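Local coordinates for nitrogenase molybdenum-iron protein beta chain (PDB 4WES), which forms the beta subunit of the alpha2beta2 nitrogenase component that reduces dinitrogen to ammonia, sharing an [8Fe-7S] cluster with the alpha chain, at residues 150-164 / 244-257. Residues are numbered along the deposited sequence; the frame is centred on the assembly and turned at random. Where two conformers were deposited one is given.
Sequences FANMVQGIVNYLSEN and YASDLGAKTLEKKC
Helices 150-161 and 244-257 run nearly parallel, their axes 7.6 Å apart at a crossing angle of -19°, with the CA atoms of Q155 and G249 4.3 Å apart, the shortest CA pair in the register. In this Rossmann-like alpha/beta fold of the NifD/NifK family, 150-161 leads from the sheet ending in strand 133-136 to strand 172-175 of a second parallel sheet, in which 244-257 connects strands 237-241 and 261-264. Small residues permit the closeness: A151 CA makes a CA-H...O contact with A245 O, and G249, lacking a side chain, lets V154 CG1 come to 3.9 Å from its CA. At the kink of 244-257, where G249 N has no bond to the turn before, a water accepts from G249 N and donates to A245 O and A151 O, bridging the helices. V158, in one of two modelled conformers, is a knob among G249, T252, L253 and K256. Q155 is long enough to cross T252 at about a right angle and give OG1 a weak bond from NE2; T252 suits both needs, OG1 donating to L248 O while CG2 packs on V158. A lysine suits the end of 150-161: with CG anti to the backbone N (chi1 -169°) and the chain extended, K256 carries NZ to V158 O (2.9 Å), to N159 O from above the carbonyl plane, to S162 O on a lone pair (2.7 Å), and to a water. Beyond, the asparagine amide of N164 serves both ways: OD1 accepts from G166 N, and ND2 donates to C257 O at 3.0 Å, nearly straight at 174° and within its amide plane.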
ATOM      1  N   PHE B 150      23.286  15.217  12.414  1.00  9.25           N
ATOM      2  CA  PHE B 150      22.591  14.630  13.554  1.00  9.27           C
ATOM      3  C   PHE B 150      23.617  14.201  14.611  1.00  9.23           C
ATOM      4  O   PHE B 150      23.490  14.511  15.802  1.00  9.90           O
ATOM      5  CB  PHE B 150      21.725  13.478  13.076  1.00  9.62           C
ATOM      6  CG  PHE B 150      20.955  12.797  14.185  1.00 10.00           C
ATOM      7  CD1 PHE B 150      19.639  13.124  14.437  1.00 10.69           C
ATOM      8  CD2 PHE B 150      21.539  11.802  14.932  1.00 10.36           C
ATOM      9  CE1 PHE B 150      18.931  12.503  15.434  1.00 11.30           C
ATOM     10  CE2 PHE B 150      20.836  11.172  15.952  1.00 11.53           C
ATOM     11  CZ  PHE B 150      19.516  11.499  16.173  1.00 11.27           C
ATOM     12  N   ALA B 151      24.627  13.449  14.181  1.00  9.94           N
ATOM     13  CA  ALA B 151      25.617  12.941  15.121  1.00  9.78           C
ATOM     14  C   ALA B 151      26.292  14.053  15.877  1.00  9.74           C
ATOM     15  O   ALA B 151      26.552  13.930  17.100  1.00 10.66           O
ATOM     16  CB  ALA B 151      26.653  12.103  14.412  1.00 10.09           C
ATOM     17  N   ASN B 152      26.637  15.117  15.168  1.00  9.73           N
ATOM     18  CA  ASN B 152      27.294  16.271  15.764  1.00 10.16           C
ATOM     19  C   ASN B 152      26.398  17.008  16.771  1.00  9.49           C
ATOM     20  O   ASN B 152      26.846  17.376  17.868  1.00 10.93           O
ATOM     21  CB  ASN B 152      27.791  17.234  14.662  1.00  9.81           C
ATOM     22  CG  ASN B 152      29.034  16.736  13.995  1.00 10.75           C
ATOM     23  OD1 ASN B 152      29.817  15.993  14.585  1.00 12.09           O
ATOM     24  ND2 ASN B 152      29.234  17.124  12.759  1.00 10.78           N
ATOM     25  N   MET B 153      25.119  17.150  16.473  1.00  9.83           N
ATOM     26  CA  MET B 153      24.221  17.804  17.407  1.00 10.41           C
ATOM     27  C   MET B 153      24.117  16.967  18.683  1.00 10.73           C
ATOM     28  O   MET B 153      24.051  17.519  19.786  1.00 11.26           O
ATOM     29  CB  MET B 153      22.833  18.018  16.785  1.00 10.39           C
ATOM     30  CG  MET B 153      21.909  18.900  17.635  1.00 10.46           C
ATOM     31  SD  MET B 153      22.289  20.674  17.586  1.00 12.65           S
ATOM     32  CE  MET B 153      23.196  20.883  19.068  1.00 13.52           C
ATOM     33  N   VAL B 154      24.065  15.638  18.551  1.00 10.36           N
ATOM     34  CA  VAL B 154      24.018  14.792  19.759  1.00 11.18           C
ATOM     35  C   VAL B 154      25.278  15.001  20.586  1.00 11.26           C
ATOM     36  O   VAL B 154      25.222  15.105  21.828  1.00 12.20           O
ATOM     37  CB  VAL B 154      23.800  13.312  19.387  1.00 11.99           C
ATOM     38  CG1 VAL B 154      23.808  12.440  20.610  1.00 13.30           C
ATOM     39  CG2 VAL B 154      22.485  13.127  18.629  1.00 11.56           C
ATOM     40  N   GLN B 155      26.438  15.054  19.940  1.00 10.83           N
ATOM     41  CA  GLN B 155      27.647  15.411  20.628  1.00 11.93           C
ATOM     42  C   GLN B 155      27.549  16.751  21.344  1.00 11.78           C
ATOM     43  O   GLN B 155      27.996  16.889  22.514  1.00 13.25           O
ATOM     44  CB  GLN B 155      28.845  15.416  19.673  1.00 12.26           C
ATOM     45  CG  GLN B 155      30.129  15.708  20.429  1.00 14.57           C
ATOM     46  CD  GLN B 155      31.275  15.999  19.538  1.00 17.45           C
ATOM     47  OE1 GLN B 155      31.183  16.834  18.642  1.00 19.12           O
ATOM     48  NE2 GLN B 155      32.371  15.282  19.751  1.00 20.96           N
ATOM     49  N   GLY B 156      26.968  17.754  20.692  1.00 11.78           N
ATOM     50  CA  GLY B 156      26.798  19.060  21.350  1.00 12.11           C
ATOM     51  C   GLY B 156      25.937  19.012  22.589  1.00 12.10           C
ATOM     52  O   GLY B 156      26.230  19.656  23.597  1.00 12.76           O
ATOM     53  N   ILE B 157      24.868  18.239  22.533  1.00 11.53           N
ATOM     54  CA  ILE B 157      24.026  18.008  23.703  1.00 12.52           C
ATOM     55  C   ILE B 157      24.844  17.433  24.854  1.00 13.07           C
ATOM     56  O   ILE B 157      24.803  17.931  25.995  1.00 13.58           O
ATOM     57  CB  ILE B 157      22.858  17.054  23.353  1.00 12.87           C
ATOM     58  CG1 ILE B 157      21.878  17.696  22.380  1.00 14.14           C
ATOM     59  CG2 ILE B 157      22.158  16.580  24.616  1.00 13.75           C
ATOM     60  CD1 ILE B 157      20.884  16.732  21.754  1.00 15.58           C
ATOM     61  N   VAL B 158      25.645  16.405  24.562  1.00 12.33           N
ATOM     62  CA  VAL B 158      26.497  15.806  25.601  0.56 12.16           C
ATOM     63  C   VAL B 158      27.502  16.819  26.139  1.00 12.48           C
ATOM     64  O   VAL B 158      27.676  16.975  27.358  1.00 14.44           O
ATOM     65  CB  VAL B 158      27.241  14.565  25.078  0.56  9.52           C
ATOM     66  CG1 VAL B 158      28.212  14.042  26.129  0.56  8.47           C
ATOM     67  CG2 VAL B 158      26.288  13.442  24.685  0.56  9.86           C
ATOM     68  N   ASN B 159      28.177  17.512  25.232  1.00 12.82           N
ATOM     69  CA  ASN B 159      29.218  18.466  25.612  1.00 14.19           C
ATOM     70  C   ASN B 159      28.697  19.505  26.594  1.00 14.71           C
ATOM     71  O   ASN B 159      29.357  19.809  27.587  1.00 15.98           O
ATOM     72  CB  ASN B 159      29.730  19.248  24.417  1.00 13.32           C
ATOM     73  CG  ASN B 159      30.700  18.477  23.529  1.00 15.64           C
ATOM     74  OD1 ASN B 159      31.300  17.479  23.916  1.00 15.64           O
ATOM     75  ND2 ASN B 159      30.849  18.968  22.297  1.00 15.61           N
ATOM     76  N   TYR B 160      27.510  20.049  26.346  1.00 13.51           N
ATOM     77  CA  TYR B 160      26.968  21.107  27.192  1.00 14.23           C
ATOM     78  C   TYR B 160      26.173  20.641  28.377  1.00 15.32           C
ATOM     79  O   TYR B 160      26.204  21.320  29.398  1.00 18.36           O
ATOM     80  CB  TYR B 160      26.058  22.018  26.357  1.00 14.57           C
ATOM     81  CG  TYR B 160      26.785  23.072  25.537  1.00 13.74           C
ATOM     82  CD1 TYR B 160      27.313  22.784  24.282  1.00 13.85           C
ATOM     83  CD2 TYR B 160      26.957  24.360  26.019  1.00 15.35           C
ATOM     84  CE1 TYR B 160      27.963  23.751  23.536  1.00 13.99           C
ATOM     85  CE2 TYR B 160      27.589  25.341  25.286  1.00 16.89           C
ATOM     86  CZ  TYR B 160      28.097  25.035  24.029  1.00 14.34           C
ATOM     87  OH  TYR B 160      28.702  26.033  23.312  1.00 17.53           O
ATOM     88  N   LEU B 161      25.452  19.516  28.252  1.00 14.27           N
ATOM     89  CA  LEU B 161      24.457  19.172  29.261  1.00 14.19           C
ATOM     90  C   LEU B 161      24.786  17.983  30.174  1.00 14.09           C
ATOM     91  O   LEU B 161      24.498  18.023  31.366  1.00 16.33           O
ATOM     92  CB  LEU B 161      23.101  18.962  28.595  1.00 14.33           C
ATOM     93  CG  LEU B 161      22.590  20.150  27.815  1.00 17.15           C
ATOM     94  CD1 LEU B 161      21.238  19.817  27.222  1.00 18.02           C
ATOM     95  CD2 LEU B 161      22.531  21.445  28.621  1.00 22.43           C
ATOM     96  N   SER B 162      25.324  16.902  29.613  1.00 14.63           N
ATOM     97  CA  SER B 162      25.426  15.673  30.401  1.00 16.37           C
ATOM     98  C   SER B 162      26.335  15.873  31.609  1.00 15.85           C
ATOM     99  O   SER B 162      27.439  16.392  31.465  1.00 16.87           O
ATOM    100  CB  SER B 162      26.005  14.551  29.566  1.00 15.96           C
ATOM    101  OG  SER B 162      25.207  14.304  28.403  1.00 14.81           O
ATOM    102  N   GLU B 163      25.887  15.411  32.767  1.00 16.59           N
ATOM    103  CA  GLU B 163      26.725  15.540  33.980  1.00 17.52           C
ATOM    104  C   GLU B 163      26.553  14.353  34.899  1.00 18.72           C
ATOM    105  O   GLU B 163      25.410  13.913  35.158  1.00 19.53           O
ATOM    106  CB  GLU B 163      26.448  16.838  34.730  1.00 23.51           C
ATOM    107  CG  GLU B 163      27.203  16.913  36.056  1.00 45.83           C
ATOM    108  CD  GLU B 163      27.139  18.265  36.748  1.00 80.09           C
ATOM    109  OE1 GLU B 163      26.314  19.111  36.345  1.00121.13           O
ATOM    110  OE2 GLU B 163      27.917  18.470  37.710  1.00123.71           O
ATOM    111  N   ASN B 164      27.676  13.799  35.340  1.00 18.60           N
ATOM    112  CA  ASN B 164      27.693  12.750  36.346  1.00 18.21           C
ATOM    113  C   ASN B 164      27.818  13.432  37.698  1.00 20.90           C
ATOM    114  O   ASN B 164      28.826  14.051  37.970  1.00 24.27           O
ATOM    115  CB  ASN B 164      28.875  11.844  36.085  1.00 20.57           C
ATOM    116  CG  ASN B 164      28.936  10.668  37.044  1.00 24.71           C
ATOM    117  OD1 ASN B 164      28.515  10.745  38.211  1.00 23.85           O
ATOM    118  ND2 ASN B 164      29.480   9.558  36.547  1.00 25.06           N
ATOM    119  N   TYR B 244      26.818   5.389  12.690  1.00 10.18           N
ATOM    120  CA  TYR B 244      27.041   6.666  12.035  1.00  9.80           C
ATOM    121  C   TYR B 244      26.366   7.807  12.780  1.00  9.88           C
ATOM    122  O   TYR B 244      26.953   8.884  12.971  1.00 10.77           O
ATOM    123  CB  TYR B 244      26.567   6.649  10.589  1.00  9.82           C
ATOM    124  CG  TYR B 244      27.463   5.947   9.596  1.00 10.10           C
ATOM    125  CD1 TYR B 244      27.562   4.572   9.569  1.00 11.54           C
ATOM    126  CD2 TYR B 244      28.143   6.677   8.624  1.00 10.01           C
ATOM    127  CE1 TYR B 244      28.322   3.915   8.610  1.00 11.80           C
ATOM    128  CE2 TYR B 244      28.890   6.039   7.643  1.00 10.82           C
ATOM    129  CZ  TYR B 244      28.984   4.667   7.631  1.00 10.93           C
ATOM    130  OH  TYR B 244      29.704   4.020   6.647  1.00 12.23           O
ATOM    131  N   ALA B 245      25.096   7.616  13.140  1.00  9.67           N
ATOM    132  CA  ALA B 245      24.337   8.669  13.776  1.00  9.77           C
ATOM    133  C   ALA B 245      24.661   8.826  15.270  1.00 10.20           C
ATOM    134  O   ALA B 245      24.528   9.933  15.800  1.00 10.72           O
ATOM    135  CB  ALA B 245      22.839   8.419  13.621  1.00 10.11           C
ATOM    136  N   SER B 246      24.978   7.725  15.936  1.00 10.46           N
ATOM    137  CA  SER B 246      24.863   7.694  17.380  1.00 10.87           C
ATOM    138  C   SER B 246      26.183   7.507  18.148  1.00 11.11           C
ATOM    139  O   SER B 246      26.259   7.859  19.338  1.00 11.76           O
ATOM    140  CB  SER B 246      23.891   6.588  17.798  1.00 10.88           C
ATOM    141  OG  SER B 246      22.630   6.795  17.178  1.00 11.08           O
ATOM    142  N   ASP B 247      27.219   6.947  17.504  1.00 11.05           N
ATOM    143  CA  ASP B 247      28.422   6.613  18.261  1.00 11.45           C
ATOM    144  C   ASP B 247      29.137   7.839  18.773  1.00 12.21           C
ATOM    145  O   ASP B 247      29.684   7.795  19.871  1.00 12.91           O
ATOM    146  CB  ASP B 247      29.400   5.795  17.421  1.00 12.35           C
ATOM    147  CG  ASP B 247      29.229   4.316  17.524  1.00 14.37           C
ATOM    148  OD1 ASP B 247      28.286   3.824  18.149  1.00 16.16           O
ATOM    149  OD2 ASP B 247      30.110   3.609  16.944  1.00 16.77           O
ATOM    150  N   LEU B 248      29.182   8.928  18.013  1.00 11.38           N
ATOM    151  CA  LEU B 248      29.945  10.083  18.465  1.00 12.67           C
ATOM    152  C   LEU B 248      29.404  10.578  19.803  1.00 11.92           C
ATOM    153  O   LEU B 248      30.153  10.843  20.745  1.00 12.94           O
ATOM    154  CB  LEU B 248      29.956  11.184  17.424  1.00 12.99           C
ATOM    155  CG  LEU B 248      30.752  12.432  17.826  1.00 13.33           C
ATOM    156  CD1 LEU B 248      32.224  12.153  17.984  1.00 15.72           C
ATOM    157  CD2 LEU B 248      30.548  13.545  16.800  1.00 14.59           C
ATOM    158  N   GLY B 249      28.092  10.691  19.899  1.00 11.95           N
ATOM    159  CA  GLY B 249      27.481  11.107  21.148  1.00 12.40           C
ATOM    160  C   GLY B 249      27.759  10.128  22.293  1.00 12.80           C
ATOM    161  O   GLY B 249      28.104  10.525  23.423  1.00 13.40           O
ATOM    162  N   ALA B 250      27.624   8.827  22.007  1.00 12.28           N
ATOM    163  CA  ALA B 250      27.847   7.803  23.039  1.00 12.21           C
ATOM    164  C   ALA B 250      29.286   7.814  23.547  1.00 13.50           C
ATOM    165  O   ALA B 250      29.536   7.728  24.767  1.00 14.57           O
ATOM    166  CB  ALA B 250      27.493   6.441  22.522  1.00 12.26           C
ATOM    167  N   LYS B 251      30.240   7.924  22.632  1.00 12.88           N
ATOM    168  CA  LYS B 251      31.651   7.987  22.985  1.00 14.46           C
ATOM    169  C   LYS B 251      31.994   9.259  23.753  1.00 14.45           C
ATOM    170  O   LYS B 251      32.811   9.245  24.689  1.00 15.73           O
ATOM    171  CB  LYS B 251      32.500   7.875  21.709  1.00 15.50           C
ATOM    172  CG  LYS B 251      32.458   6.519  21.044  1.00 23.50           C
ATOM    173  CD  LYS B 251      33.227   6.441  19.716  1.00 31.89           C
ATOM    174  CE  LYS B 251      33.196   5.020  19.176  1.00 41.78           C
ATOM    175  NZ  LYS B 251      33.919   4.882  17.876  1.00 59.36           N
ATOM    176  N   THR B 252      31.397  10.364  23.354  1.00 13.98           N
ATOM    177  CA  THR B 252      31.641  11.639  24.021  1.00 14.66           C
ATOM    178  C   THR B 252      31.140  11.554  25.469  1.00 14.41           C
ATOM    179  O   THR B 252      31.799  12.039  26.395  1.00 16.56           O
ATOM    180  CB  THR B 252      30.974  12.801  23.253  1.00 16.17           C
ATOM    181  OG1 THR B 252      31.501  12.854  21.924  1.00 16.82           O
ATOM    182  CG2 THR B 252      31.227  14.152  23.915  1.00 17.16           C
ATOM    183  N   LEU B 253      29.980  10.925  25.661  1.00 13.63           N
ATOM    184  CA  LEU B 253      29.412  10.747  26.984  1.00 15.37           C
ATOM    185  C   LEU B 253      30.284   9.830  27.847  1.00 14.75           C
ATOM    186  O   LEU B 253      30.439  10.045  29.060  1.00 16.46           O
ATOM    187  CB  LEU B 253      27.982  10.206  26.866  1.00 14.93           C
ATOM    188  CG  LEU B 253      27.206  10.087  28.175  1.00 17.75           C
ATOM    189  CD1 LEU B 253      27.176  11.360  28.990  1.00 17.24           C
ATOM    190  CD2 LEU B 253      25.797   9.606  27.868  1.00 20.31           C
ATOM    191  N   GLU B 254      30.862   8.786  27.232  1.00 14.82           N
ATOM    192  CA  GLU B 254      31.774   7.927  27.962  1.00 14.89           C
ATOM    193  C   GLU B 254      32.991   8.736  28.470  1.00 16.49           C
ATOM    194  O   GLU B 254      33.406   8.624  29.639  1.00 18.36           O
ATOM    195  CB  GLU B 254      32.233   6.736  27.119  1.00 15.90           C
ATOM    196  CG  GLU B 254      33.116   5.765  27.914  1.00 20.29           C
ATOM    197  CD  GLU B 254      33.695   4.630  27.102  1.00 32.20           C
ATOM    198  OE1 GLU B 254      33.762   3.507  27.651  1.00 70.59           O
ATOM    199  OE2 GLU B 254      34.085   4.858  25.925  1.00 40.01           O
ATOM    200  N   LYS B 255      33.549   9.569  27.598  1.00 16.51           N
ATOM    201  CA  LYS B 255      34.724  10.343  27.949  0.50 17.08           C
ATOM    202  C   LYS B 255      34.385  11.371  29.025  1.00 16.94           C
ATOM    203  O   LYS B 255      35.148  11.555  30.009  1.00 20.32           O
ATOM    204  CB  LYS B 255      35.291  11.048  26.732  0.50 16.38           C
ATOM    205  CG  LYS B 255      35.956  10.116  25.739  0.50 16.95           C
ATOM    206  CD  LYS B 255      36.323  10.872  24.476  0.50 21.61           C
ATOM    207  CE  LYS B 255      36.487   9.964  23.273  0.50 33.98           C
ATOM    208  NZ  LYS B 255      37.547   8.950  23.497  0.50 43.19           N
ATOM    209  N   LYS B 256      33.257  12.055  28.884  1.00 16.86           N
ATOM    210  CA  LYS B 256      32.898  13.134  29.801  1.00 17.52           C
ATOM    211  C   LYS B 256      32.438  12.629  31.168  1.00 17.12           C
ATOM    212  O   LYS B 256      32.816  13.187  32.203  1.00 19.38           O
ATOM    213  CB  LYS B 256      31.803  14.004  29.209  1.00 15.72           C
ATOM    214  CG  LYS B 256      31.549  15.291  29.972  1.00 16.28           C
ATOM    215  CD  LYS B 256      30.332  16.026  29.430  1.00 16.15           C
ATOM    216  CE  LYS B 256      30.126  17.353  30.136  1.00 17.09           C
ATOM    217  NZ  LYS B 256      28.846  18.011  29.826  1.00 16.58           N
ATOM    218  N   CYS B 257      31.621  11.574  31.148  1.00 17.86           N
ATOM    219  CA  CYS B 257      30.843  11.167  32.333  1.00 16.58           C
ATOM    220  C   CYS B 257      31.098   9.742  32.775  1.00 17.04           C
ATOM    221  O   CYS B 257      30.499   9.309  33.764  1.00 18.17           O
ATOM    222  CB  CYS B 257      29.346  11.379  32.092  1.00 16.72           C
ATOM    223  SG  CYS B 257      28.867  13.074  31.667  1.00 17.96           S
TER
HETATM  224  O   HOH W   1      26.189  11.068  17.874  1.00 12.01           O
HETATM  225  O   HOH W   2      28.869  20.430  31.081  1.00 47.03           O